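Local coordinates for protein Non-reducing end alpha-L-arabinofuranosidase BoGH43B (Bacteroides ovatus, PDB 5JOZ) that removes terminal non-reducing alpha-L-arabinofuranosyl residues from the side branches of xyloglucan, turning its 'S' units into 'X' units, at residues 120-125 and 161-166; 127-130 and 135-138; 165-170 and 187-192. All blocks are in the same frame, centred on the assembly; numbering follows the deposited sequence.

Contact 1: 120-125 and 161-166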
# COMPACT_ATOMS: atom_id res chain seq x y z
N VAL A 120 -9.00 -16.76 12.74
CA VAL A 120 -9.38 -18.07 12.22
C VAL A 120 -8.43 -19.19 12.71
O VAL A 120 -8.77 -20.38 12.65
CB VAL A 120 -9.50 -18.06 10.67
CG1 VAL A 120 -10.36 -16.89 10.20
CG2 VAL A 120 -8.14 -18.02 9.98
N GLY A 121 -7.23 -18.81 13.15
CA GLY A 121 -6.34 -19.70 13.86
C GLY A 121 -5.30 -20.39 13.01
O GLY A 121 -5.01 -21.57 13.23
N ASN A 122 -4.73 -19.66 12.06
CA ASN A 122 -3.54 -20.14 11.34
C ASN A 122 -2.71 -18.96 10.83
O ASN A 122 -3.14 -17.80 10.91
CB ASN A 122 -3.93 -21.12 10.20
CG ASN A 122 -4.85 -20.51 9.16
OD1 ASN A 122 -4.46 -19.64 8.37
ND2 ASN A 122 -6.08 -21.01 9.10
N TRP A 123 -1.52 -19.27 10.31
CA TRP A 123 -0.57 -18.26 9.86
C TRP A 123 -0.33 -18.31 8.33
O TRP A 123 0.73 -17.91 7.85
CB TRP A 123 0.74 -18.45 10.63
CG TRP A 123 0.60 -18.12 12.09
CD1 TRP A 123 0.17 -18.95 13.08
CD2 TRP A 123 0.86 -16.86 12.72
NE1 TRP A 123 0.16 -18.30 14.28
CE2 TRP A 123 0.58 -17.01 14.09
CE3 TRP A 123 1.31 -15.62 12.25
CZ2 TRP A 123 0.73 -15.96 15.01
CZ3 TRP A 123 1.46 -14.57 13.16
CH2 TRP A 123 1.17 -14.75 14.53
N TYR A 124 -1.32 -18.79 7.57
CA TYR A 124 -1.14 -18.89 6.12
C TYR A 124 -1.14 -17.50 5.47
O TYR A 124 -1.91 -16.62 5.85
CB TYR A 124 -2.21 -19.80 5.49
CG TYR A 124 -2.13 -21.25 5.96
CD1 TYR A 124 -0.94 -21.98 5.86
CD2 TYR A 124 -3.25 -21.90 6.47
CE1 TYR A 124 -0.87 -23.30 6.28
CE2 TYR A 124 -3.19 -23.23 6.89
CZ TYR A 124 -2.00 -23.92 6.79
OH TYR A 124 -1.94 -25.24 7.20
N VAL A 125 -0.23 -17.30 4.52
CA VAL A 125 -0.18 -16.07 3.74
C VAL A 125 -1.26 -16.13 2.67
O VAL A 125 -1.67 -17.22 2.26
CB VAL A 125 1.24 -15.87 3.13
CG1 VAL A 125 1.49 -16.78 1.92
CG2 VAL A 125 1.48 -14.40 2.78
N GLU A 161 -16.22 -27.20 7.49
CA GLU A 161 -15.50 -28.26 6.75
C GLU A 161 -14.02 -27.88 6.81
O GLU A 161 -13.64 -26.79 6.41
CB GLU A 161 -15.97 -28.38 5.28
CG GLU A 161 -17.49 -28.46 5.10
CD GLU A 161 -17.95 -28.73 3.66
OE1 GLU A 161 -18.94 -28.08 3.23
OE2 GLU A 161 -17.35 -29.60 2.96
N ALA A 162 -13.19 -28.79 7.33
CA ALA A 162 -11.79 -28.48 7.60
C ALA A 162 -10.95 -28.36 6.34
O ALA A 162 -11.29 -28.91 5.29
CB ALA A 162 -11.18 -29.52 8.52
N LEU A 163 -9.84 -27.64 6.49
CA LEU A 163 -8.86 -27.47 5.44
C LEU A 163 -8.35 -28.80 4.93
O LEU A 163 -8.03 -29.68 5.73
CB LEU A 163 -7.65 -26.69 5.96
CG LEU A 163 -7.83 -25.25 6.41
CD1 LEU A 163 -6.47 -24.68 6.75
CD2 LEU A 163 -8.51 -24.42 5.35
N ARG A 164 -8.26 -28.94 3.61
CA ARG A 164 -7.51 -30.04 2.99
C ARG A 164 -6.87 -29.61 1.66
O ARG A 164 -7.38 -28.70 0.99
CB ARG A 164 -8.42 -31.25 2.78
CG ARG A 164 -9.41 -31.13 1.63
CD ARG A 164 -10.63 -32.01 1.87
NE ARG A 164 -11.52 -31.42 2.87
CZ ARG A 164 -12.48 -32.06 3.54
NH1 ARG A 164 -12.73 -33.35 3.33
NH2 ARG A 164 -13.21 -31.38 4.42
N LYS A 165 -5.78 -30.28 1.29
CA LYS A 165 -5.12 -30.07 -0.00
C LYS A 165 -6.07 -30.45 -1.16
O LYS A 165 -6.62 -31.56 -1.19
CB LYS A 165 -3.81 -30.87 -0.07
CG LYS A 165 -3.03 -30.79 -1.39
CD LYS A 165 -1.73 -31.60 -1.27
CE LYS A 165 -1.12 -32.00 -2.62
NZ LYS A 165 -0.30 -30.93 -3.26
N VAL A 166 -6.27 -29.50 -2.07
CA VAL A 166 -7.09 -29.70 -3.28
C VAL A 166 -6.29 -29.56 -4.59
O VAL A 166 -6.69 -30.11 -5.61
CB VAL A 166 -8.30 -28.74 -3.32
CG1 VAL A 166 -9.20 -28.97 -2.13
CG2 VAL A 166 -7.88 -27.27 -3.40
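Y124 meets the outer strand of a blade of the GH43 beta-propeller through the side chain of L163. Y124 lies in the loop between strands 118-119 and 128-132, which leads from one four-stranded blade into the next. L163 lies on strand 159-168, the last strand of that next blade.

The apolar contact is small. CD1 of L163 comes to the edge of the Y124 ring, near its plane, and lies 3.6 Å from CE2. The two side chains run past each other in opposite directions. In L163, CD1 is anti to CA (chi2 -175°), which extends this branch toward the ring. N122 adds a looser touch, with its ND2 4.4 Å from CD1 of L163. F138 of strand 135-141 packs against N122. The other neighbours of Y124 include S140 of the same strand and L148 of strand 146-152.

Polar bonds run within each segment, not between them. On the loop, OD1 of N122 accepts a weak bond from the backbone N of Y124, 3.3 Å away, in an Asx turn. It ties the amide to the residue that carries the ring. The loop is also held by W123 O and Y124 O, which bond to the hydroxyls of Y94 and T92. The loop runs on into D126, inferred to modulate the pKa of the catalytic glutamate and to orient substrate. The side chain of Y124 is about 7 Å from that of D126.

On the strand, R164 folds back on its own chain and also makes a cation-pi contact with W211. Its NH2 bonds to A162 O at 3.2 Å, on a lone pair in the carbonyl plane, with that oxygen 23° out of the guanidinium plane.

Contact 2: 127-130 and 135-138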
# COMPACT_ATOMS: atom_id res chain seq x y z
N PRO A 127 -4.61 -15.55 2.48
CA PRO A 127 -5.89 -16.24 2.62
C PRO A 127 -6.92 -15.59 1.72
O PRO A 127 -6.96 -14.37 1.63
CB PRO A 127 -6.25 -15.99 4.09
CG PRO A 127 -5.59 -14.68 4.41
CD PRO A 127 -4.30 -14.71 3.65
N SER A 128 -7.72 -16.39 1.03
CA SER A 128 -8.79 -15.86 0.20
C SER A 128 -10.10 -16.48 0.59
O SER A 128 -10.13 -17.60 1.07
CB SER A 128 -8.51 -16.14 -1.27
OG SER A 128 -9.46 -15.47 -2.08
N ILE A 129 -11.19 -15.73 0.38
CA ILE A 129 -12.53 -16.24 0.62
C ILE A 129 -13.39 -16.07 -0.61
O ILE A 129 -13.13 -15.20 -1.43
CB ILE A 129 -13.23 -15.60 1.86
CG1 ILE A 129 -13.10 -14.07 1.85
CG2 ILE A 129 -12.65 -16.14 3.16
CD1 ILE A 129 -14.00 -13.38 2.86
N GLU A 130 -14.40 -16.92 -0.74
CA GLU A 130 -15.41 -16.77 -1.76
C GLU A 130 -16.74 -17.35 -1.27
O GLU A 130 -16.76 -18.36 -0.57
CB GLU A 130 -14.98 -17.48 -3.05
CG GLU A 130 -15.89 -17.21 -4.24
CD GLU A 130 -15.79 -15.78 -4.77
OE1 GLU A 130 -16.75 -15.35 -5.44
OE2 GLU A 130 -14.76 -15.10 -4.54
N LYS A 135 -22.16 -21.15 0.90
CA LYS A 135 -21.00 -21.52 1.72
C LYS A 135 -19.91 -20.47 1.57
O LYS A 135 -19.77 -19.85 0.51
CB LYS A 135 -20.41 -22.85 1.28
CG LYS A 135 -21.39 -24.01 1.32
CD LYS A 135 -20.69 -25.32 0.99
CE LYS A 135 -21.64 -26.50 1.10
NZ LYS A 135 -20.88 -27.75 1.37
N MET A 136 -19.13 -20.30 2.63
CA MET A 136 -18.00 -19.39 2.65
C MET A 136 -16.72 -20.21 2.57
O MET A 136 -16.26 -20.75 3.58
CB MET A 136 -18.04 -18.54 3.92
CG MET A 136 -16.87 -17.60 4.12
SD MET A 136 -17.16 -16.64 5.62
CE MET A 136 -15.51 -16.07 6.02
N TYR A 137 -16.15 -20.29 1.36
CA TYR A 137 -14.91 -21.04 1.12
C TYR A 137 -13.69 -20.25 1.56
O TYR A 137 -13.65 -19.03 1.41
CB TYR A 137 -14.77 -21.43 -0.37
CG TYR A 137 -15.67 -22.55 -0.78
CD1 TYR A 137 -15.25 -23.87 -0.69
CD2 TYR A 137 -16.96 -22.29 -1.26
CE1 TYR A 137 -16.09 -24.91 -1.06
CE2 TYR A 137 -17.80 -23.33 -1.65
CZ TYR A 137 -17.36 -24.63 -1.53
OH TYR A 137 -18.17 -25.67 -1.90
N PHE A 138 -12.70 -20.96 2.10
CA PHE A 138 -11.42 -20.39 2.53
C PHE A 138 -10.39 -21.15 1.72
O PHE A 138 -10.33 -22.37 1.80
CB PHE A 138 -11.18 -20.60 4.04
CG PHE A 138 -9.81 -20.17 4.54
CD1 PHE A 138 -8.69 -21.00 4.38
CD2 PHE A 138 -9.65 -18.97 5.22
CE1 PHE A 138 -7.44 -20.62 4.85
CE2 PHE A 138 -8.40 -18.57 5.70
CZ PHE A 138 -7.29 -19.40 5.52
O HOH W 1 -11.82 -19.31 -0.77
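E130 and Y137 form an antiparallel hydrogen-bonded pair. The Y137 N to E130 O bond is 2.8 Å, and its donor sits nearly along the C=O axis (163°). The return bond, E130 N to Y137 O, is 3.1 Å, with its donor tilted 26° from the carbonyl plane. The next pair, I129 with F138, is non-hydrogen-bonded. There CA of I129 makes a CA-H...O contact of 3.1 Å with Y137 O. A water donates to S128 O at 3.0 Å and more weakly to Y137 O, which already accepts from the E130 amide.

The side chains of I129 and F138 share one face of the sheet. I129 reaches M136 with CG2, which lies 4.0 Å from CE of M136. With chi1 at 47°, CG2 of I129 stands anti to the carbonyl carbon, on the side where CE of M136 arrives. The M136 chain is extended beyond CG, which carries CE across to the methyl. P127 sets CB against the F138 ring, 3.7 Å from CE2. CD2 at the edge of the Y137 ring comes near E130 O in the ring plane.

A second shell holds these groups. R81 makes a salt bridge with the E130 carboxylate and also bonds I129 O. H179 bonds the hydroxyl of S128, and T79 bonds P127 O. F159 meets the F138 ring edge-to-face, while I90 packs on both I129 and F138.

P127 follows D126, the inferred pKa-modulating residue, and its side chain is about 9 Å from that of the inferred proton donor, E176. Strands 128-132 and 135-141 make the beta hairpin that starts a four-stranded antiparallel blade of the five-bladed GH43 propeller, and the residue leading into it, P127, lies near the inferred catalytic residues.

Contact 3: 165-170 and 187-192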
# COMPACT_ATOMS: atom_id res chain seq x y z
N LYS A 165 -5.78 -30.28 1.29
CA LYS A 165 -5.12 -30.07 -0.00
C LYS A 165 -6.07 -30.45 -1.16
O LYS A 165 -6.62 -31.56 -1.19
CB LYS A 165 -3.81 -30.87 -0.07
CG LYS A 165 -3.03 -30.79 -1.39
CD LYS A 165 -1.73 -31.60 -1.27
CE LYS A 165 -1.12 -32.00 -2.62
NZ LYS A 165 -0.30 -30.93 -3.26
N VAL A 166 -6.27 -29.50 -2.07
CA VAL A 166 -7.09 -29.70 -3.28
C VAL A 166 -6.29 -29.56 -4.59
O VAL A 166 -6.69 -30.11 -5.61
CB VAL A 166 -8.30 -28.74 -3.32
CG1 VAL A 166 -9.20 -28.97 -2.13
CG2 VAL A 166 -7.88 -27.27 -3.40
N ALA A 167 -5.20 -28.80 -4.58
CA ALA A 167 -4.41 -28.58 -5.80
C ALA A 167 -3.03 -28.13 -5.38
O ALA A 167 -2.75 -28.10 -4.20
CB ALA A 167 -5.07 -27.53 -6.68
N SER A 168 -2.18 -27.78 -6.34
CA SER A 168 -0.90 -27.17 -6.03
C SER A 168 -0.49 -26.15 -7.10
O SER A 168 -1.22 -25.88 -8.06
CB SER A 168 0.17 -28.25 -5.84
OG SER A 168 0.77 -28.63 -7.06
N GLY A 169 0.69 -25.57 -6.91
CA GLY A 169 1.26 -24.69 -7.92
C GLY A 169 1.64 -25.50 -9.14
O GLY A 169 1.78 -26.72 -9.05
N LEU A 170 1.80 -24.80 -10.26
CA LEU A 170 2.01 -25.41 -11.58
C LEU A 170 3.47 -25.40 -12.07
O LEU A 170 3.70 -25.41 -13.27
CB LEU A 170 1.11 -24.71 -12.60
CG LEU A 170 -0.35 -24.55 -12.17
CD1 LEU A 170 -1.16 -23.83 -13.24
CD2 LEU A 170 -0.97 -25.91 -11.84
N TYR A 187 -15.08 -24.94 -11.09
CA TYR A 187 -14.47 -24.19 -10.00
C TYR A 187 -13.04 -23.90 -10.44
O TYR A 187 -12.36 -24.81 -10.91
CB TYR A 187 -14.45 -25.00 -8.70
CG TYR A 187 -15.82 -25.27 -8.15
CD1 TYR A 187 -16.55 -26.39 -8.54
CD2 TYR A 187 -16.40 -24.38 -7.25
CE1 TYR A 187 -17.83 -26.62 -8.04
CE2 TYR A 187 -17.67 -24.61 -6.74
CZ TYR A 187 -18.37 -25.73 -7.14
OH TYR A 187 -19.62 -25.93 -6.64
N TYR A 188 -12.61 -22.64 -10.29
CA TYR A 188 -11.29 -22.20 -10.74
C TYR A 188 -10.47 -21.73 -9.57
O TYR A 188 -10.97 -21.01 -8.71
CB TYR A 188 -11.40 -21.02 -11.71
CG TYR A 188 -11.97 -21.34 -13.06
CD1 TYR A 188 -13.34 -21.39 -13.27
CD2 TYR A 188 -11.13 -21.56 -14.15
CE1 TYR A 188 -13.86 -21.65 -14.52
CE2 TYR A 188 -11.65 -21.82 -15.41
CZ TYR A 188 -13.01 -21.87 -15.58
OH TYR A 188 -13.54 -22.15 -16.81
N ILE A 189 -9.20 -22.11 -9.57
CA ILE A 189 -8.19 -21.59 -8.67
C ILE A 189 -7.21 -20.82 -9.54
O ILE A 189 -6.50 -21.41 -10.35
CB ILE A 189 -7.46 -22.71 -7.89
CG1 ILE A 189 -8.42 -23.35 -6.88
CG2 ILE A 189 -6.22 -22.16 -7.17
CD1 ILE A 189 -7.88 -24.60 -6.21
N MET A 190 -7.19 -19.50 -9.37
CA MET A 190 -6.27 -18.62 -10.08
C MET A 190 -5.24 -18.18 -9.05
O MET A 190 -5.59 -17.86 -7.92
CB MET A 190 -7.03 -17.41 -10.64
CG MET A 190 -6.23 -16.53 -11.60
SD MET A 190 -7.13 -15.06 -12.15
CE MET A 190 -7.20 -14.11 -10.62
N SER A 191 -3.97 -18.18 -9.43
CA SER A 191 -2.91 -17.94 -8.46
C SER A 191 -1.69 -17.29 -9.12
O SER A 191 -1.61 -17.18 -10.34
CB SER A 191 -2.52 -19.26 -7.80
OG SER A 191 -2.09 -20.19 -8.78
N ALA A 192 -0.75 -16.89 -8.28
CA ALA A 192 0.48 -16.23 -8.70
C ALA A 192 1.67 -17.16 -8.46
O ALA A 192 1.66 -17.94 -7.51
CB ALA A 192 0.65 -14.93 -7.92
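I189 carries CG1 anti to its carbonyl carbon (chi1 -70°) and CD1 anti to CA (chi2 171°). The extended chain takes CD1 to V166 and A167. V166 has chi1 -60°, which places CG2 between its backbone N and carbonyl carbon, facing that methyl.

CD1 of I189 does all the close touching. It lies 3.9 Å from CG2 of V166 and 4.1 Å from CB of A167. The V166 and I189 side chains meet at a slant. The backbones stay well apart, with the CA atoms of A167 and I189 8.4 Å from each other, so side chains alone span the gap.

Nearby residues complete the packing. L149 lies against V166, F180 against I189, and Y214 against both A167 and I189. At the end of the strand, S168 O receives the side-chain amide of Q205, from strand 201-207 of the next blade.

Strand 159-168 ends one four-stranded blade, and strand 186-193 is the second strand of the next. Aliphatic packing of this kind between the sheets of successive blades is a feature of the beta-propeller fold.

Contact 2 is a buried strand pairing within one blade, with backbone bonds and a bridging water. Contacts 1 and 3 are small side-chain contacts, the first partly buried and the second buried. Both use strand 159-168, which closes the blade opened by contact 2. It meets the incoming loop in contact 1 and the next blade in contact 3. Their segments overlap at K165 and V166, of which V166 touches only in contact 3. Contact 2 is nested in the chain between the segments of contact 1. The two touch directly: K135 NZ makes a 2.7 Å salt bridge to E161 OE1, and L163 CD2 packs 3.6 Å from F138 CD1. Contacts 2 and 3 do not touch.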